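Local structure of glucokinase (Enterococcus faecalis, 2QM1) at residues 9-23 against 306-318. The protein probably phosphorylates glucose at the expense of ATP, as a zinc- and magnesium-containing sugar kinase of the ROK family. Sequence-based numbering, arbitrary orientation. Where two conformers were deposited one is given.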
ATOM      1  N   ILE B   9     -29.452  -2.064  -2.684  1.00 40.62           N
ATOM      2  CA  ILE B   9     -29.266  -3.384  -3.268  1.00 39.29           C
ATOM      3  C   ILE B   9     -27.760  -3.642  -3.424  1.00 39.01           C
ATOM      4  O   ILE B   9     -27.018  -2.795  -3.938  1.00 38.34           O
ATOM      5  CB  ILE B   9     -29.991  -3.500  -4.647  1.00 38.60           C
ATOM      6  CG1 ILE B   9     -31.512  -3.411  -4.473  1.00 38.50           C
ATOM      7  CG2 ILE B   9     -29.576  -4.855  -5.372  1.00 40.75           C
ATOM      8  CD1 ILE B   9     -32.320  -3.094  -5.759  1.00 36.19           C
ATOM      9  N   GLY B  10     -27.310  -4.813  -2.988  1.00 38.64           N
ATOM     10  CA  GLY B  10     -25.926  -5.243  -3.298  1.00 38.65           C
ATOM     11  C   GLY B  10     -25.905  -6.446  -4.231  1.00 39.29           C
ATOM     12  O   GLY B  10     -26.742  -7.321  -4.125  1.00 39.63           O
ATOM     13  N   ILE B  11     -24.956  -6.464  -5.159  1.00 39.02           N
ATOM     14  CA  ILE B  11     -24.796  -7.570  -6.102  1.00 38.56           C
ATOM     15  C   ILE B  11     -23.386  -8.093  -5.929  1.00 39.62           C
ATOM     16  O   ILE B  11     -22.414  -7.321  -5.952  1.00 39.95           O
ATOM     17  CB  ILE B  11     -25.014  -7.145  -7.564  1.00 38.21           C
ATOM     18  CG1 ILE B  11     -26.435  -6.569  -7.729  1.00 39.34           C
ATOM     19  CG2 ILE B  11     -24.713  -8.353  -8.533  1.00 36.94           C
ATOM     20  CD1 ILE B  11     -26.626  -5.445  -8.860  1.00 37.07           C
ATOM     21  N   ASP B  12     -23.303  -9.408  -5.764  1.00 39.77           N
ATOM     22  CA  ASP B  12     -22.043 -10.105  -5.687  1.00 40.48           C
ATOM     23  C   ASP B  12     -21.913 -11.052  -6.909  1.00 40.58           C
ATOM     24  O   ASP B  12     -22.372 -12.198  -6.904  1.00 38.67           O
ATOM     25  CB  ASP B  12     -21.948 -10.787  -4.312  1.00 40.84           C
ATOM     26  CG  ASP B  12     -20.693 -11.590  -4.138  1.00 44.36           C
ATOM     27  OD1 ASP B  12     -19.896 -11.629  -5.090  1.00 46.87           O
ATOM     28  OD2 ASP B  12     -20.521 -12.207  -3.047  1.00 46.73           O
ATOM     29  N   LEU B  13     -21.274 -10.531  -7.954  1.00 41.65           N
ATOM     30  CA  LEU B  13     -21.132 -11.220  -9.244  1.00 42.14           C
ATOM     31  C   LEU B  13     -19.905 -12.130  -9.205  1.00 43.91           C
ATOM     32  O   LEU B  13     -18.774 -11.633  -9.205  1.00 43.97           O
ATOM     33  CB  LEU B  13     -20.972 -10.188 -10.395  1.00 41.29           C
ATOM     34  CG  LEU B  13     -20.521 -10.734 -11.769  1.00 39.70           C
ATOM     35  CD1 LEU B  13     -21.459 -11.825 -12.313  1.00 42.92           C
ATOM     36  CD2 LEU B  13     -20.235  -9.655 -12.893  1.00 42.09           C
ATOM     37  N   GLY B  14     -20.119 -13.451  -9.165  1.00 45.59           N
ATOM     38  CA  GLY B  14     -19.002 -14.412  -9.147  1.00 47.20           C
ATOM     39  C   GLY B  14     -18.956 -15.285 -10.390  1.00 47.99           C
ATOM     40  O   GLY B  14     -19.908 -15.321 -11.155  1.00 48.17           O
ATOM     41  N   GLY B  15     -17.855 -16.006 -10.604  1.00 48.40           N
ATOM     42  CA  GLY B  15     -17.717 -16.829 -11.842  1.00 48.74           C
ATOM     43  C   GLY B  15     -18.785 -17.898 -12.069  1.00 47.99           C
ATOM     44  O   GLY B  15     -19.073 -18.289 -13.211  1.00 48.36           O
ATOM     45  N   THR B  16     -19.381 -18.362 -10.971  1.00 47.77           N
ATOM     46  CA  THR B  16     -20.410 -19.425 -10.991  1.00 46.88           C
ATOM     47  C   THR B  16     -21.819 -18.998 -10.579  1.00 45.43           C
ATOM     48  O   THR B  16     -22.812 -19.517 -11.133  1.00 45.28           O
ATOM     49  CB  THR B  16     -20.042 -20.544  -9.996  1.00 46.83           C
ATOM     50  OG1 THR B  16     -18.624 -20.577  -9.810  1.00 50.33           O
ATOM     51  CG2 THR B  16     -20.509 -21.847 -10.498  1.00 48.43           C
ATOM     52  N   THR B  17     -21.883 -18.085  -9.597  0.50 44.62           N
ATOM     53  CA  THR B  17     -23.137 -17.601  -8.995  0.50 43.78           C
ATOM     54  C   THR B  17     -23.169 -16.068  -8.929  0.50 42.85           C
ATOM     55  O   THR B  17     -22.122 -15.438  -8.813  0.50 42.69           O
ATOM     56  CB  THR B  17     -23.358 -18.120  -7.539  0.50 43.67           C
ATOM     57  OG1 THR B  17     -22.450 -19.188  -7.221  0.50 45.27           O
ATOM     58  CG2 THR B  17     -24.790 -18.570  -7.354  0.50 43.63           C
ATOM     59  N   ILE B  18     -24.365 -15.481  -9.033  1.00 41.51           N
ATOM     60  CA  ILE B  18     -24.533 -14.041  -8.822  1.00 40.34           C
ATOM     61  C   ILE B  18     -25.493 -13.964  -7.642  1.00 39.30           C
ATOM     62  O   ILE B  18     -26.598 -14.534  -7.698  1.00 36.86           O
ATOM     63  CB  ILE B  18     -25.163 -13.292 -10.066  1.00 39.37           C
ATOM     64  CG1 ILE B  18     -24.432 -13.658 -11.380  1.00 38.35           C
ATOM     65  CG2 ILE B  18     -25.201 -11.744  -9.799  1.00 39.54           C
ATOM     66  CD1 ILE B  18     -25.099 -13.074 -12.668  1.00 41.57           C
ATOM     67  N   LYS B  19     -25.051 -13.309  -6.572  1.00 38.57           N
ATOM     68  CA  LYS B  19     -25.849 -13.195  -5.365  1.00 38.57           C
ATOM     69  C   LYS B  19     -26.330 -11.756  -5.216  1.00 38.05           C
ATOM     70  O   LYS B  19     -25.584 -10.851  -5.520  1.00 38.02           O
ATOM     71  CB  LYS B  19     -25.004 -13.522  -4.169  1.00 38.20           C
ATOM     72  CG  LYS B  19     -24.405 -14.882  -4.210  1.00 41.73           C
ATOM     73  CD  LYS B  19     -24.188 -15.331  -2.798  1.00 47.09           C
ATOM     74  CE  LYS B  19     -22.960 -16.141  -2.668  1.00 47.83           C
ATOM     75  NZ  LYS B  19     -21.833 -15.172  -2.807  1.00 49.97           N
ATOM     76  N   PHE B  20     -27.553 -11.583  -4.712  1.00 37.02           N
ATOM     77  CA  PHE B  20     -28.173 -10.268  -4.510  1.00 37.34           C
ATOM     78  C   PHE B  20     -28.616 -10.166  -3.068  1.00 37.91           C
ATOM     79  O   PHE B  20     -28.923 -11.201  -2.419  1.00 36.43           O
ATOM     80  CB  PHE B  20     -29.405 -10.127  -5.382  1.00 36.86           C
ATOM     81  CG  PHE B  20     -29.173 -10.412  -6.828  1.00 35.71           C
ATOM     82  CD1 PHE B  20     -29.038  -9.376  -7.733  1.00 37.77           C
ATOM     83  CD2 PHE B  20     -29.136 -11.719  -7.303  1.00 40.05           C
ATOM     84  CE1 PHE B  20     -28.830  -9.638  -9.088  1.00 40.30           C
ATOM     85  CE2 PHE B  20     -28.907 -11.985  -8.663  1.00 41.80           C
ATOM     86  CZ  PHE B  20     -28.778 -10.945  -9.555  1.00 39.80           C
ATOM     87  N   ALA B  21     -28.622  -8.941  -2.547  1.00 37.05           N
ATOM     88  CA  ALA B  21     -29.335  -8.695  -1.299  1.00 38.26           C
ATOM     89  C   ALA B  21     -29.932  -7.329  -1.336  1.00 38.50           C
ATOM     90  O   ALA B  21     -29.421  -6.461  -2.030  1.00 38.63           O
ATOM     91  CB  ALA B  21     -28.434  -8.804  -0.092  1.00 36.31           C
ATOM     92  N   ILE B  22     -30.976  -7.177  -0.524  1.00 38.33           N
ATOM     93  CA  ILE B  22     -31.598  -5.923  -0.217  1.00 39.25           C
ATOM     94  C   ILE B  22     -31.382  -5.668   1.257  1.00 39.23           C
ATOM     95  O   ILE B  22     -31.638  -6.524   2.112  1.00 37.90           O
ATOM     96  CB  ILE B  22     -33.086  -5.928  -0.552  1.00 39.45           C
ATOM     97  CG1 ILE B  22     -33.282  -5.951  -2.079  1.00 37.68           C
ATOM     98  CG2 ILE B  22     -33.745  -4.705   0.027  1.00 40.75           C
ATOM     99  CD1 ILE B  22     -34.638  -6.395  -2.468  1.00 37.81           C
ATOM    100  N   LEU B  23     -30.899  -4.469   1.547  1.00 38.57           N
ATOM    101  CA  LEU B  23     -30.457  -4.185   2.883  1.00 38.97           C
ATOM    102  C   LEU B  23     -31.025  -2.869   3.322  1.00 39.05           C
ATOM    103  O   LEU B  23     -31.375  -2.044   2.477  1.00 39.02           O
ATOM    104  CB  LEU B  23     -28.920  -4.104   2.880  1.00 37.89           C
ATOM    105  CG  LEU B  23     -28.077  -5.361   2.624  1.00 41.34           C
ATOM    106  CD1 LEU B  23     -27.718  -5.533   1.162  1.00 41.33           C
ATOM    107  CD2 LEU B  23     -26.771  -5.330   3.426  1.00 41.69           C
ATOM    108  N   LEU B 306     -17.930 -12.001   8.460  1.00 44.48           N
ATOM    109  CA  LEU B 306     -19.174 -12.044   7.686  1.00 43.74           C
ATOM    110  C   LEU B 306     -19.352 -13.191   6.744  1.00 43.97           C
ATOM    111  O   LEU B 306     -20.429 -13.309   6.149  1.00 44.13           O
ATOM    112  CB  LEU B 306     -19.397 -10.761   6.895  1.00 44.28           C
ATOM    113  CG  LEU B 306     -19.299  -9.456   7.657  1.00 43.15           C
ATOM    114  CD1 LEU B 306     -19.362  -8.277   6.721  1.00 43.00           C
ATOM    115  CD2 LEU B 306     -20.379  -9.390   8.719  1.00 47.45           C
ATOM    116  N   GLY B 307     -18.319 -14.019   6.587  1.00 43.41           N
ATOM    117  CA  GLY B 307     -18.364 -15.132   5.636  1.00 43.47           C
ATOM    118  C   GLY B 307     -18.676 -14.598   4.258  1.00 43.43           C
ATOM    119  O   GLY B 307     -18.220 -13.482   3.888  1.00 42.24           O
ATOM    120  N   ASN B 308     -19.491 -15.335   3.505  0.70 42.54           N
ATOM    121  CA  ASN B 308     -19.680 -14.979   2.116  0.70 42.34           C
ATOM    122  C   ASN B 308     -20.678 -13.841   1.899  0.70 42.95           C
ATOM    123  O   ASN B 308     -20.890 -13.440   0.738  0.70 42.89           O
ATOM    124  CB  ASN B 308     -19.974 -16.191   1.234  0.70 42.21           C
ATOM    125  CG  ASN B 308     -21.321 -16.867   1.546  0.70 40.90           C
ATOM    126  OD1 ASN B 308     -21.690 -17.837   0.902  0.70 45.23           O
ATOM    127  ND2 ASN B 308     -22.018 -16.390   2.538  0.70 37.17           N
ATOM    128  N   GLU B 309     -21.293 -13.351   2.988  1.00 42.36           N
ATOM    129  CA  GLU B 309     -22.164 -12.148   2.906  1.00 43.21           C
ATOM    130  C   GLU B 309     -21.360 -10.840   2.781  1.00 41.43           C
ATOM    131  O   GLU B 309     -21.934  -9.820   2.407  1.00 42.58           O
ATOM    132  CB  GLU B 309     -23.176 -12.053   4.072  1.00 42.47           C
ATOM    133  CG  GLU B 309     -24.345 -13.012   3.965  1.00 45.29           C
ATOM    134  CD  GLU B 309     -25.467 -12.748   4.974  1.00 47.15           C
ATOM    135  OE1 GLU B 309     -26.536 -13.394   4.861  1.00 52.51           O
ATOM    136  OE2 GLU B 309     -25.278 -11.921   5.892  1.00 54.90           O
ATOM    137  N   ALA B 310     -20.049 -10.834   3.058  1.00 40.53           N
ATOM    138  CA  ALA B 310     -19.310  -9.544   2.956  1.00 39.51           C
ATOM    139  C   ALA B 310     -19.460  -8.894   1.608  1.00 39.51           C
ATOM    140  O   ALA B 310     -19.506  -7.668   1.520  1.00 40.41           O
ATOM    141  CB  ALA B 310     -17.807  -9.662   3.306  1.00 39.62           C
ATOM    142  N   GLY B 311     -19.517  -9.694   0.550  1.00 38.64           N
ATOM    143  CA  GLY B 311     -19.606  -9.143  -0.813  1.00 38.54           C
ATOM    144  C   GLY B 311     -20.811  -8.259  -1.074  1.00 39.62           C
ATOM    145  O   GLY B 311     -20.680  -7.125  -1.556  1.00 40.93           O
ATOM    146  N   VAL B 312     -21.976  -8.806  -0.750  1.00 38.74           N
ATOM    147  CA  VAL B 312     -23.275  -8.181  -0.931  1.00 38.88           C
ATOM    148  C   VAL B 312     -23.463  -6.950   0.006  1.00 38.84           C
ATOM    149  O   VAL B 312     -23.970  -5.889  -0.405  1.00 38.64           O
ATOM    150  CB  VAL B 312     -24.323  -9.374  -0.860  1.00 39.61           C
ATOM    151  CG1 VAL B 312     -24.895  -9.714   0.561  1.00 36.39           C
ATOM    152  CG2 VAL B 312     -25.203  -9.445  -1.989  1.00 38.07           C
ATOM    153  N   ILE B 313     -22.935  -7.082   1.218  1.00 38.46           N
ATOM    154  CA  ILE B 313     -22.856  -6.029   2.224  1.00 38.00           C
ATOM    155  C   ILE B 313     -21.941  -4.862   1.783  1.00 37.69           C
ATOM    156  O   ILE B 313     -22.359  -3.700   1.786  1.00 36.26           O
ATOM    157  CB  ILE B 313     -22.455  -6.629   3.629  1.00 37.92           C
ATOM    158  CG1 ILE B 313     -23.609  -7.486   4.206  1.00 37.37           C
ATOM    159  CG2 ILE B 313     -22.093  -5.519   4.613  1.00 38.79           C
ATOM    160  CD1 ILE B 313     -23.261  -8.289   5.502  1.00 39.26           C
ATOM    161  N   GLY B 314     -20.718  -5.177   1.380  1.00 37.43           N
ATOM    162  CA  GLY B 314     -19.811  -4.157   0.865  1.00 37.71           C
ATOM    163  C   GLY B 314     -20.325  -3.500  -0.391  1.00 38.54           C
ATOM    164  O   GLY B 314     -20.191  -2.283  -0.540  1.00 36.77           O
ATOM    165  N   ALA B 315     -20.871  -4.320  -1.319  1.00 39.57           N
ATOM    166  CA  ALA B 315     -21.417  -3.804  -2.579  1.00 40.09           C
ATOM    167  C   ALA B 315     -22.523  -2.820  -2.305  1.00 39.47           C
ATOM    168  O   ALA B 315     -22.532  -1.713  -2.832  1.00 38.25           O
ATOM    169  CB  ALA B 315     -21.924  -4.903  -3.437  1.00 39.84           C
ATOM    170  N   ALA B 316     -23.466  -3.252  -1.473  1.00 40.63           N
ATOM    171  CA  ALA B 316     -24.488  -2.390  -0.973  1.00 40.22           C
ATOM    172  C   ALA B 316     -23.952  -1.045  -0.469  1.00 41.48           C
ATOM    173  O   ALA B 316     -24.553  -0.018  -0.779  1.00 40.39           O
ATOM    174  CB  ALA B 316     -25.290  -3.084   0.112  1.00 41.63           C
ATOM    175  N   SER B 317     -22.862  -1.049   0.321  1.00 40.81           N
ATOM    176  CA  SER B 317     -22.304   0.215   0.873  1.00 41.65           C
ATOM    177  C   SER B 317     -21.909   1.263  -0.193  1.00 40.51           C
ATOM    178  O   SER B 317     -21.971   2.450   0.054  1.00 41.12           O
ATOM    179  CB  SER B 317     -21.099  -0.039   1.791  1.00 41.14           C
ATOM    180  OG  SER B 317     -20.008  -0.473   1.015  1.00 41.63           O
ATOM    181  N   LEU B 318     -21.489   0.822  -1.361  1.00 40.58           N
ATOM    182  CA  LEU B 318     -21.216   1.754  -2.449  1.00 40.34           C
ATOM    183  C   LEU B 318     -22.472   2.545  -2.794  1.00 40.84           C
ATOM    184  O   LEU B 318     -22.386   3.627  -3.311  1.00 41.53           O
ATOM    185  CB  LEU B 318     -20.807   0.979  -3.701  1.00 40.73           C
ATOM    186  CG  LEU B 318     -19.523   0.170  -3.824  1.00 41.86           C
ATOM    187  CD1 LEU B 318     -19.555  -0.671  -5.139  1.00 42.01           C
ATOM    188  CD2 LEU B 318     -18.353   1.155  -3.801  1.00 41.25           C
TER
HETATM  189  O   HOH W   1     -21.886 -11.946  -0.902  1.00 29.45           O
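The hairpin of strands 9-13 and 17-23, in which Asp12-Leu13-Gly14-Gly15-Thr16 runs from strand into turn, consistent with the phosphate-binding hairpin of actin-like ATPases, carries helix 310-318 across one face, with Val312 set over both strands. CG2 of Val312 lies 3.4 Å from Gly10 O and 3.5 Å from Ala21 N, above the backbone hydrogen-bonded pair these two residues form, while CG1 meets Ala21 CB at 3.7 Å. Gly10 lets the helix backbone come close: its CA is 4.0 Å from that of Ala316, and its CA-H points almost straight at Val312 O (174° at the hydrogen). Alongside, Ala315 CB rests on Ile11 O. Leu23 divides its two methyls, CD1 against Ala316 CB at 3.6 Å and CD2 against CG1 of Ile313, whose side chain it crosses at about a right angle. Nearer the turn, Asp12, its CG anti to the backbone N (chi1 178°), brings OD2 to 3.9 Å from Gly311 CA. A water donates to this OD2 and accepts from Val312 N; Lys19 NZ forms a salt bridge with the same OD2 at 3.3 Å. On the hairpin's other face lies helix 46-60, completing the layered alpha/beta arrangement characteristic of an actin-like ATPase domain.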